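Local coordinates for porin B (Pseudomonas putida, PDB 4GEY), which probably lets glucose and related sugars diffuse across the outer membrane, as a carbohydrate-selective beta-barrel porin, at residues Ile108-Ala113 with Phe382-Arg387; Glu238-Pro243 with Glu251-Tyr256; Thr300-Asp305 with Leu334-Ala339. The protein carries 2 engineered substitutions. One frame throughout, in Å; residues are numbered along the deposited sequence.

Interaction 1. Residues Ile108-Ala113 with Phe382-Arg387. With DMU (decyl-beta-D-maltopyranoside), chain L.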
loop_
_atom_site.group_PDB
_atom_site.type_symbol
_atom_site.label_atom_id
_atom_site.label_comp_id
_atom_site.label_asym_id
_atom_site.label_seq_id
_atom_site.Cartn_x
_atom_site.Cartn_y
_atom_site.Cartn_z
ATOM N N ILE A 108 11.207 15.128 7.378
ATOM C CA ILE A 108 9.957 15.805 7.027
ATOM C C ILE A 108 8.989 16.021 8.193
ATOM O O ILE A 108 8.458 17.119 8.371
ATOM C CB ILE A 108 9.214 15.063 5.895
ATOM C CG1 ILE A 108 9.867 15.351 4.544
ATOM C CG2 ILE A 108 7.759 15.477 5.824
ATOM C CD1 ILE A 108 10.856 14.322 4.158
ATOM N N SER A 109 8.770 14.975 8.986
ATOM C CA SER A 109 7.734 14.979 10.026
ATOM C C SER A 109 8.006 15.836 11.253
ATOM O O SER A 109 9.129 15.972 11.714
ATOM C CB SER A 109 7.462 13.556 10.507
ATOM O OG SER A 109 6.753 12.821 9.530
ATOM N N ASP A 110 6.944 16.401 11.794
ATOM C CA ASP A 110 6.979 16.825 13.172
ATOM C C ASP A 110 7.182 15.544 13.995
ATOM O O ASP A 110 6.461 14.577 13.815
ATOM C CB ASP A 110 5.644 17.463 13.515
ATOM C CG ASP A 110 5.711 18.325 14.734
ATOM O OD1 ASP A 110 5.870 17.769 15.848
ATOM O OD2 ASP A 110 5.584 19.560 14.574
ATOM N N PRO A 111 8.171 15.524 14.892
ATOM C CA PRO A 111 8.386 14.298 15.669
ATOM C C PRO A 111 7.212 13.891 16.544
ATOM O O PRO A 111 7.187 12.738 16.968
ATOM C CB PRO A 111 9.606 14.633 16.547
ATOM C CG PRO A 111 9.706 16.120 16.531
ATOM C CD PRO A 111 9.181 16.555 15.190
ATOM N N ARG A 112 6.264 14.780 16.825
ATOM C CA ARG A 112 5.112 14.345 17.615
ATOM C C ARG A 112 3.832 14.244 16.802
ATOM O O ARG A 112 2.743 14.083 17.357
ATOM C CB ARG A 112 4.911 15.191 18.881
ATOM C CG ARG A 112 4.799 16.672 18.648
ATOM C CD ARG A 112 5.992 17.400 19.179
ATOM N NE ARG A 112 5.667 18.747 19.639
ATOM C CZ ARG A 112 5.600 19.829 18.867
ATOM N NH1 ARG A 112 5.803 19.765 17.564
ATOM N NH2 ARG A 112 5.304 20.994 19.417
ATOM N N ALA A 113 3.983 14.320 15.485
ATOM C CA ALA A 113 2.868 14.205 14.555
ATOM C C ALA A 113 3.417 13.902 13.161
ATOM O O ALA A 113 3.539 14.787 12.305
ATOM C CB ALA A 113 2.023 15.487 14.550
ATOM N N PHE A 382 3.634 20.999 23.390
ATOM C CA PHE A 382 2.462 21.387 22.629
ATOM C C PHE A 382 2.149 20.229 21.715
ATOM O O PHE A 382 3.058 19.563 21.221
ATOM C CB PHE A 382 2.720 22.676 21.835
ATOM C CG PHE A 382 1.553 23.138 20.989
ATOM C CD1 PHE A 382 0.567 23.980 21.521
ATOM C CD2 PHE A 382 1.453 22.760 19.647
ATOM C CE1 PHE A 382 -0.511 24.420 20.735
ATOM C CE2 PHE A 382 0.379 23.195 18.853
ATOM C CZ PHE A 382 -0.607 24.018 19.402
ATOM N N VAL A 383 0.860 19.986 21.499
ATOM C CA VAL A 383 0.398 18.875 20.680
ATOM C C VAL A 383 -0.202 19.372 19.369
ATOM O O VAL A 383 -1.297 19.922 19.353
ATOM C CB VAL A 383 -0.630 18.041 21.467
ATOM C CG1 VAL A 383 -1.265 16.940 20.592
ATOM C CG2 VAL A 383 0.038 17.473 22.706
ATOM N N PRO A 384 0.526 19.183 18.265
ATOM C CA PRO A 384 0.165 19.732 16.949
ATOM C C PRO A 384 -1.253 19.420 16.514
ATOM O O PRO A 384 -1.750 18.329 16.775
ATOM C CB PRO A 384 1.169 19.072 16.006
ATOM C CG PRO A 384 2.401 18.902 16.876
ATOM C CD PRO A 384 1.853 18.539 18.251
ATOM N N LEU A 385 -1.886 20.398 15.869
ATOM C CA LEU A 385 -3.243 20.268 15.370
ATOM C C LEU A 385 -3.178 19.645 13.990
ATOM O O LEU A 385 -2.661 20.244 13.044
ATOM C CB LEU A 385 -3.930 21.640 15.305
ATOM C CG LEU A 385 -4.118 22.453 16.602
ATOM C CD1 LEU A 385 -5.182 23.502 16.400
ATOM C CD2 LEU A 385 -4.483 21.572 17.789
ATOM N N GLN A 386 -3.683 18.425 13.880
ATOM C CA GLN A 386 -3.612 17.707 12.619
ATOM C C GLN A 386 -4.855 17.923 11.779
ATOM O O GLN A 386 -5.963 17.624 12.210
ATOM C CB GLN A 386 -3.381 16.227 12.863
ATOM C CG GLN A 386 -2.038 15.947 13.452
ATOM C CD GLN A 386 -1.783 14.474 13.603
ATOM O OE1 GLN A 386 -2.366 13.818 14.468
ATOM N NE2 GLN A 386 -0.903 13.939 12.762
ATOM N N ARG A 387 -4.654 18.438 10.568
ATOM C CA ARG A 387 -5.757 18.865 9.716
ATOM C C ARG A 387 -5.808 18.120 8.373
ATOM O O ARG A 387 -6.586 17.190 8.220
ATOM C CB ARG A 387 -5.741 20.395 9.546
ATOM C CG ARG A 387 -5.199 21.125 10.786
ATOM C CD ARG A 387 -5.133 22.645 10.620
ATOM N NE ARG A 387 -6.309 23.313 11.176
ATOM C CZ ARG A 387 -6.283 24.133 12.221
ATOM N NH1 ARG A 387 -5.139 24.411 12.833
ATOM N NH2 ARG A 387 -7.412 24.682 12.649
HETATM C C1 DMU L . -5.268 23.750 4.239
HETATM C C2 DMU L . -5.674 23.803 5.626
HETATM C C3 DMU L . -5.917 25.101 6.311
HETATM C C4 DMU L . -6.180 26.290 5.358
HETATM O O5 DMU L . -5.178 26.183 4.188
HETATM C C6 DMU L . -5.362 24.967 3.436
HETATM O O7 DMU L . -7.058 24.995 7.195
HETATM O O16 DMU L . -4.465 24.975 2.315
HETATM C C18 DMU L . -4.995 24.718 1.015
HETATM C C19 DMU L . -3.998 24.346 -0.114
HETATM C C22 DMU L . -3.955 22.880 -0.680
HETATM C C25 DMU L . -2.923 22.610 -1.779
HETATM C C28 DMU L . -2.573 21.191 -2.182
HETATM C C31 DMU L . -1.225 20.980 -2.842
HETATM C C34 DMU L . -0.925 19.672 -3.542
HETATM C C37 DMU L . 0.465 19.123 -3.472
HETATM O O49 DMU L . -6.086 22.675 3.612
HETATM O O55 DMU L . -4.766 22.930 6.391
HETATM C C57 DMU L . -6.092 27.507 5.946
HETATM O O61 DMU L . -5.575 28.543 5.184
HETATM C C5 DMU L . -8.055 26.035 9.123
HETATM C C7 DMU L . -7.907 27.419 9.442
HETATM C C8 DMU L . -6.693 27.722 10.208
HETATM C C9 DMU L . -5.396 27.309 9.458
HETATM O O1 DMU L . -5.617 26.002 8.682
HETATM C C10 DMU L . -6.895 25.334 8.550
HETATM O O2 DMU L . -6.619 29.094 10.464
HETATM O O3 DMU L . -9.223 25.877 8.246
HETATM O O4 DMU L . -9.079 27.817 10.218
HETATM C C11 DMU L . -4.387 27.140 10.291
HETATM O O6 DMU L . -3.163 26.779 9.757
#
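R112 lies across P384 at about a right angle, its CG 3.5 Å from P384 CD and one face of its guanidinium over P384 CG. The bend that brings it there starts at chi1 (55°), which sets CG between the backbone N and the carbonyl carbon, and continues at chi2 and chi3. Further along, the apolar contact goes on with A113 CB, 4.0 Å from P384 CB; A113 CB also lies against the amide of Q386, whose NE2 donates to G417 O.

The polar part centres on D110 OD1. Its anti lone pair takes R112 N at 3.2 Å, making an Asx turn within the type I turn D110-A113, and its syn lone pair takes R112 NH1 at 2.6 Å in a salt bridge lying close to the guanidinium plane. D110 OD2 is bonded to Y377 OH, while R112 NH2 reaches Y377 O and N379 O. Across the contact, F382 O lies 3.2 Å from R112 NE.

At the far end, the R387 guanidinium turns one face to the maltoside headgroup, NE 3.4 Å from DMU C10.

With a leucine at R112, D110 would probably be left without its counter-charge and the carbonyls of Y377 and N379 without this donor. One arginine thus ties the turn to the loop before strand 388-399, and its charge is balanced inside the turn itself.

Interaction 2. Residues Glu238-Pro243 with Glu251-Tyr256. With C8E ((hydroxyethyloxy)tri(ethyloxy)octane), chain C.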
loop_
_atom_site.group_PDB
_atom_site.type_symbol
_atom_site.label_atom_id
_atom_site.label_comp_id
_atom_site.label_asym_id
_atom_site.label_seq_id
_atom_site.Cartn_x
_atom_site.Cartn_y
_atom_site.Cartn_z
ATOM N N GLU A 238 -15.983 -6.822 -1.810
ATOM C CA GLU A 238 -15.627 -6.014 -2.968
ATOM C C GLU A 238 -16.296 -6.452 -4.253
ATOM O O GLU A 238 -16.531 -7.638 -4.478
ATOM C CB GLU A 238 -14.115 -6.025 -3.169
ATOM C CG GLU A 238 -13.585 -4.861 -3.968
ATOM C CD GLU A 238 -12.071 -4.864 -4.034
ATOM O OE1 GLU A 238 -11.468 -5.956 -3.897
ATOM O OE2 GLU A 238 -11.486 -3.777 -4.209
ATOM N N ALA A 239 -16.598 -5.476 -5.095
ATOM C CA ALA A 239 -17.041 -5.738 -6.452
ATOM C C ALA A 239 -16.011 -5.101 -7.363
ATOM O O ALA A 239 -15.601 -3.961 -7.131
ATOM C CB ALA A 239 -18.423 -5.145 -6.690
ATOM N N VAL A 240 -15.573 -5.843 -8.377
ATOM C CA VAL A 240 -14.531 -5.369 -9.285
ATOM C C VAL A 240 -14.976 -5.513 -10.739
ATOM O O VAL A 240 -15.116 -6.624 -11.256
ATOM C CB VAL A 240 -13.193 -6.099 -9.038
ATOM C CG1 VAL A 240 -12.170 -5.752 -10.101
ATOM C CG2 VAL A 240 -12.655 -5.771 -7.654
ATOM N N TRP A 241 -15.213 -4.373 -11.387
ATOM C CA TRP A 241 -15.654 -4.333 -12.780
ATOM C C TRP A 241 -14.478 -3.944 -13.688
ATOM O O TRP A 241 -13.838 -2.908 -13.473
ATOM C CB TRP A 241 -16.777 -3.309 -12.918
ATOM C CG TRP A 241 -17.402 -3.207 -14.284
ATOM C CD1 TRP A 241 -17.564 -4.207 -15.190
ATOM C CD2 TRP A 241 -17.957 -2.025 -14.883
ATOM N NE1 TRP A 241 -18.202 -3.731 -16.311
ATOM C CE2 TRP A 241 -18.448 -2.393 -16.152
ATOM C CE3 TRP A 241 -18.090 -0.693 -14.467
ATOM C CZ2 TRP A 241 -19.060 -1.476 -17.013
ATOM C CZ3 TRP A 241 -18.704 0.214 -15.318
ATOM C CH2 TRP A 241 -19.176 -0.181 -16.577
ATOM N N SER A 242 -14.197 -4.774 -14.696
ATOM C CA SER A 242 -13.106 -4.512 -15.639
ATOM C C SER A 242 -13.621 -4.428 -17.061
ATOM O O SER A 242 -13.364 -5.315 -17.870
ATOM C CB SER A 242 -12.057 -5.612 -15.571
ATOM O OG SER A 242 -11.589 -5.790 -14.250
ATOM N N PRO A 243 -14.350 -3.352 -17.377
ATOM C CA PRO A 243 -14.911 -3.234 -18.724
ATOM C C PRO A 243 -13.881 -2.711 -19.727
ATOM O O PRO A 243 -12.790 -2.275 -19.341
ATOM C CB PRO A 243 -15.989 -2.181 -18.538
ATOM C CG PRO A 243 -15.407 -1.271 -17.484
ATOM C CD PRO A 243 -14.601 -2.149 -16.564
ATOM N N GLU A 251 -10.552 -0.681 -14.875
ATOM C CA GLU A 251 -10.880 -1.499 -13.716
ATOM C C GLU A 251 -11.486 -0.645 -12.599
ATOM O O GLU A 251 -10.868 0.298 -12.115
ATOM C CB GLU A 251 -9.633 -2.232 -13.223
ATOM C CG GLU A 251 -9.886 -3.180 -12.072
ATOM C CD GLU A 251 -8.600 -3.616 -11.400
ATOM O OE1 GLU A 251 -7.818 -4.362 -12.032
ATOM O OE2 GLU A 251 -8.364 -3.199 -10.245
ATOM N N TYR A 252 -12.704 -0.971 -12.200
ATOM C CA TYR A 252 -13.385 -0.195 -11.174
ATOM C C TYR A 252 -13.719 -1.078 -9.981
ATOM O O TYR A 252 -14.300 -2.141 -10.145
ATOM C CB TYR A 252 -14.644 0.471 -11.754
ATOM C CG TYR A 252 -14.333 1.366 -12.934
ATOM C CD1 TYR A 252 -14.253 0.842 -14.217
ATOM C CD2 TYR A 252 -14.083 2.720 -12.765
ATOM C CE1 TYR A 252 -13.955 1.628 -15.291
ATOM C CE2 TYR A 252 -13.784 3.527 -13.848
ATOM C CZ TYR A 252 -13.722 2.966 -15.107
ATOM O OH TYR A 252 -13.419 3.729 -16.203
ATOM N N ARG A 253 -13.332 -0.632 -8.790
ATOM C CA ARG A 253 -13.535 -1.388 -7.559
ATOM C C ARG A 253 -14.397 -0.624 -6.591
ATOM O O ARG A 253 -14.172 0.569 -6.379
ATOM C CB ARG A 253 -12.209 -1.635 -6.838
ATOM C CG ARG A 253 -11.167 -2.400 -7.626
ATOM C CD ARG A 253 -10.080 -2.907 -6.708
ATOM N NE ARG A 253 -9.155 -3.784 -7.413
ATOM C CZ ARG A 253 -8.986 -5.076 -7.155
ATOM N NH1 ARG A 253 -9.670 -5.667 -6.185
ATOM N NH2 ARG A 253 -8.112 -5.771 -7.872
ATOM N N LEU A 254 -15.357 -1.312 -5.984
ATOM C CA LEU A 254 -16.129 -0.733 -4.894
ATOM C C LEU A 254 -16.141 -1.735 -3.745
ATOM O O LEU A 254 -16.463 -2.909 -3.944
ATOM C CB LEU A 254 -17.550 -0.383 -5.343
ATOM C CG LEU A 254 -18.577 -0.051 -4.248
ATOM C CD1 LEU A 254 -18.393 1.342 -3.671
ATOM C CD2 LEU A 254 -19.969 -0.193 -4.781
ATOM N N GLY A 255 -15.771 -1.279 -2.547
ATOM C CA GLY A 255 -15.645 -2.176 -1.410
ATOM C C GLY A 255 -16.013 -1.615 -0.049
ATOM O O GLY A 255 -16.157 -0.405 0.143
ATOM N N TYR A 256 -16.147 -2.525 0.908
ATOM C CA TYR A 256 -16.493 -2.199 2.283
ATOM C C TYR A 256 -15.700 -3.156 3.180
ATOM O O TYR A 256 -15.487 -4.314 2.820
ATOM C CB TYR A 256 -18.008 -2.358 2.480
ATOM C CG TYR A 256 -18.465 -2.392 3.920
ATOM C CD1 TYR A 256 -18.763 -1.217 4.610
ATOM C CD2 TYR A 256 -18.603 -3.599 4.594
ATOM C CE1 TYR A 256 -19.168 -1.252 5.935
ATOM C CE2 TYR A 256 -19.002 -3.640 5.910
ATOM C CZ TYR A 256 -19.293 -2.472 6.578
ATOM O OH TYR A 256 -19.710 -2.530 7.892
HETATM C C1 C8E C . -20.372 -2.710 -1.283
HETATM C C2 C8E C . -19.618 -4.020 -1.407
HETATM C C3 C8E C . -20.226 -4.824 -2.549
HETATM C C4 C8E C . -20.709 -6.190 -2.078
HETATM C C5 C8E C . -20.144 -7.309 -2.942
HETATM C C6 C8E C . -19.605 -8.428 -2.055
HETATM C C7 C8E C . -20.438 -9.694 -2.201
HETATM C C8 C8E C . -19.808 -10.900 -1.509
HETATM O O9 C8E C . -19.427 -11.855 -2.483
HETATM C C10 C8E C . -19.465 -13.188 -1.997
HETATM C C11 C8E C . -18.902 -14.177 -3.019
HETATM O O12 C8E C . -19.391 -15.481 -2.759
#
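Strands 238-241 and 251-256 run antiparallel, 167° between their directions and 4.6 Å between their axes, with A239-L254 and W241-Y252 as hydrogen-bonded pairs and V240-R253 and E238-G255 as non-hydrogen-bonded ones. They are the two arms of a beta hairpin in the wall of the porin barrel. Each hydrogen-bonded pair contributes two backbone bonds, such as A239 N to L254 O at 2.8 Å.

E238, V240 and R253 share one face, probably the channel side, where E238 and R253 form a salt-bridge network with E251. R253 reaches out extended from CG to NE, and its NH1 meets both oxygens of the E238 carboxylate, OE1 at 2.9 Å and OE2 at 3.3 Å. Both bonds are weak, and the two flat groups are turned 45° from each other. R253 NE donates to E251 OE2 at 3.0 Å, coming from above the carboxylate plane. V240 lies alongside, CG2 over a face of that guanidinium and 3.7 Å from R253 CG. E238 has further partners in Q206, W292 and N159 N, which help fix its carboxylate.

A239, W241, Y252 and L254 point to the other face, where detergent touches Y252, consistent with the lipid side. The W241 and Y252 side chains run side by side, ring planes at 40°, and Y252 OH continues to Q297. P243 serves both rings: its CG sits over the centre of the W241 ring, 3.5 Å above the plane, while its CD meets the Y252 edge, 3.8 Å from CD1.

Interaction 3. Residues Thr300-Asp305 with Leu334-Ala339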
loop_
_atom_site.group_PDB
_atom_site.type_symbol
_atom_site.label_atom_id
_atom_site.label_comp_id
_atom_site.label_asym_id
_atom_site.label_seq_id
_atom_site.Cartn_x
_atom_site.Cartn_y
_atom_site.Cartn_z
ATOM N N THR A 300 -6.455 6.776 -23.895
ATOM C CA THR A 300 -5.952 6.874 -25.284
ATOM C C THR A 300 -5.016 5.739 -25.684
ATOM O O THR A 300 -4.373 5.116 -24.842
ATOM C CB THR A 300 -5.226 8.203 -25.589
ATOM O OG1 THR A 300 -4.065 8.317 -24.762
ATOM C CG2 THR A 300 -6.136 9.404 -25.370
ATOM N N ALA A 301 -4.950 5.472 -26.983
ATOM C CA ALA A 301 -4.018 4.480 -27.506
ATOM C C ALA A 301 -3.082 5.173 -28.469
ATOM O O ALA A 301 -3.458 5.411 -29.609
ATOM C CB ALA A 301 -4.761 3.357 -28.207
ATOM N N HIS A 302 -1.874 5.495 -28.004
ATOM C CA HIS A 302 -0.904 6.281 -28.784
ATOM C C HIS A 302 -0.677 5.755 -30.202
ATOM O O HIS A 302 -0.186 4.636 -30.390
ATOM C CB HIS A 302 0.440 6.363 -28.059
ATOM C CG HIS A 302 1.307 7.483 -28.539
ATOM N ND1 HIS A 302 1.618 8.572 -27.752
ATOM C CD2 HIS A 302 1.913 7.693 -29.733
ATOM C CE1 HIS A 302 2.389 9.400 -28.437
ATOM N NE2 HIS A 302 2.582 8.891 -29.643
ATOM N N GLY A 303 -1.033 6.572 -31.190
ATOM C CA GLY A 303 -0.966 6.161 -32.582
ATOM C C GLY A 303 -1.471 4.751 -32.833
ATOM O O GLY A 303 -0.860 3.995 -33.576
ATOM N N GLY A 304 -2.578 4.382 -32.197
ATOM C CA GLY A 304 -3.144 3.057 -32.390
ATOM C C GLY A 304 -2.515 1.922 -31.594
ATOM O O GLY A 304 -3.063 0.815 -31.556
ATOM N N ASP A 305 -1.369 2.183 -30.963
ATOM C CA ASP A 305 -0.725 1.184 -30.111
ATOM C C ASP A 305 -1.399 1.155 -28.732
ATOM O O ASP A 305 -1.314 2.111 -27.953
ATOM C CB ASP A 305 0.779 1.460 -29.982
ATOM C CG ASP A 305 1.552 0.305 -29.334
ATOM O OD1 ASP A 305 0.941 -0.569 -28.684
ATOM O OD2 ASP A 305 2.796 0.285 -29.462
ATOM N N LEU A 334 -2.405 10.453 -13.130
ATOM C CA LEU A 334 -2.348 9.880 -14.479
ATOM C C LEU A 334 -1.008 9.233 -14.733
ATOM O O LEU A 334 -0.039 9.537 -14.050
ATOM C CB LEU A 334 -2.623 10.943 -15.546
ATOM C CG LEU A 334 -1.762 12.215 -15.571
ATOM C CD1 LEU A 334 -0.398 12.000 -16.234
ATOM C CD2 LEU A 334 -2.517 13.328 -16.273
ATOM N N VAL A 335 -0.945 8.323 -15.698
ATOM C CA VAL A 335 0.361 7.912 -16.209
ATOM C C VAL A 335 0.332 7.731 -17.706
ATOM O O VAL A 335 -0.637 7.204 -18.252
ATOM C CB VAL A 335 1.002 6.676 -15.487
ATOM C CG1 VAL A 335 0.055 6.018 -14.526
ATOM C CG2 VAL A 335 1.551 5.686 -16.493
ATOM N N TYR A 336 1.376 8.217 -18.373
ATOM C CA TYR A 336 1.481 8.065 -19.813
ATOM C C TYR A 336 2.599 7.076 -20.128
ATOM O O TYR A 336 3.743 7.298 -19.732
ATOM C CB TYR A 336 1.747 9.409 -20.486
ATOM C CG TYR A 336 1.339 9.412 -21.936
ATOM C CD1 TYR A 336 1.998 8.617 -22.862
ATOM C CD2 TYR A 336 0.282 10.194 -22.381
ATOM C CE1 TYR A 336 1.613 8.599 -24.190
ATOM C CE2 TYR A 336 -0.113 10.178 -23.716
ATOM C CZ TYR A 336 0.554 9.375 -24.616
ATOM O OH TYR A 336 0.167 9.345 -25.948
ATOM N N LYS A 337 2.250 5.979 -20.808
ATOM C CA LYS A 337 3.227 5.074 -21.416
ATOM C C LYS A 337 3.586 5.505 -22.838
ATOM O O LYS A 337 2.706 5.665 -23.685
ATOM C CB LYS A 337 2.699 3.637 -21.489
ATOM C CG LYS A 337 2.826 2.833 -20.205
ATOM C CD LYS A 337 3.154 1.363 -20.490
ATOM N N GLY A 338 4.883 5.677 -23.095
ATOM C CA GLY A 338 5.392 5.824 -24.445
ATOM C C GLY A 338 4.993 7.110 -25.143
ATOM O O GLY A 338 4.566 7.087 -26.308
ATOM N N ALA A 339 5.136 8.231 -24.442
ATOM C CA ALA A 339 4.890 9.531 -25.053
ATOM C C ALA A 339 5.744 9.694 -26.311
ATOM O O ALA A 339 5.290 10.228 -27.332
ATOM C CB ALA A 339 5.178 10.647 -24.064
#
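G338 O lies over one face of the H302 imidazole, offset toward the rim and 3.6 Å from H302 ND1, and the ring packs against it without a bond of its own. What holds this carbonyl is R308, whose NH2 donates a hydrogen bond to it.

The polar contact between the two side chains is H302 ND1 with Y336 OH, modelled at 2.4 Å. That is too short to be taken literally at this resolution, and either atom could be the donor. The arrangement of the rings is clearer. Their planes stand 85° apart and they meet rim to rim, with centroids 5.7 Å apart and neither ring over the other's face. Y336 OH approaches near the imidazole plane, and H302 ND1 lies near the plane of the phenol. Both side chains have CG anti to the backbone N (chi1 -161° in H302, -158° in Y336), which carries the imidazole out from its turn to meet the phenol hydroxyl.

Around this pair, A339 O is 3.2 Å from H302 CE1, obliquely placed to the ring. T300 adds a looser touch near Y336 CE2, while its own OG1 is bonded to L310 N; L310 also packs against Y336. The side chain of H302 comes within about 3 Å of a phosphate ion, probably from the crystallisation liquor.

H302 stands on a tight bend, where G304 N bonds A301 O at 2.9 Å and D305 N bonds H302 O at 2.8 Å, with G303 and G304 taking positive phi. What results is a surface contact between two neighbouring turns at one rim of a beta-barrel, probably the periplasmic rim of this porin.

All three contacts belong to one antiparallel porin barrel. Interaction 1 spans the longest chain separation, and interactions 2 and 3 are nested within it, one after the other. Interaction 2 pairs adjacent wall strands, 232-245 and 248-259; interaction 3 joins the turn after strand 282-298 to the end of strand 326-337. Their centres are about 24 Å apart, and strand 282-298 pairs with 248-259 and runs on into the turn of interaction 3. Interaction 1 is about 35 Å and 41 Å from these, centre to centre, and joins long loops at the opposite, probably extracellular, end. Its first segment shares the 101-128 loop with E121-R125 of the glucose pocket. One contact thus lies in the wall and one at each end of the barrel.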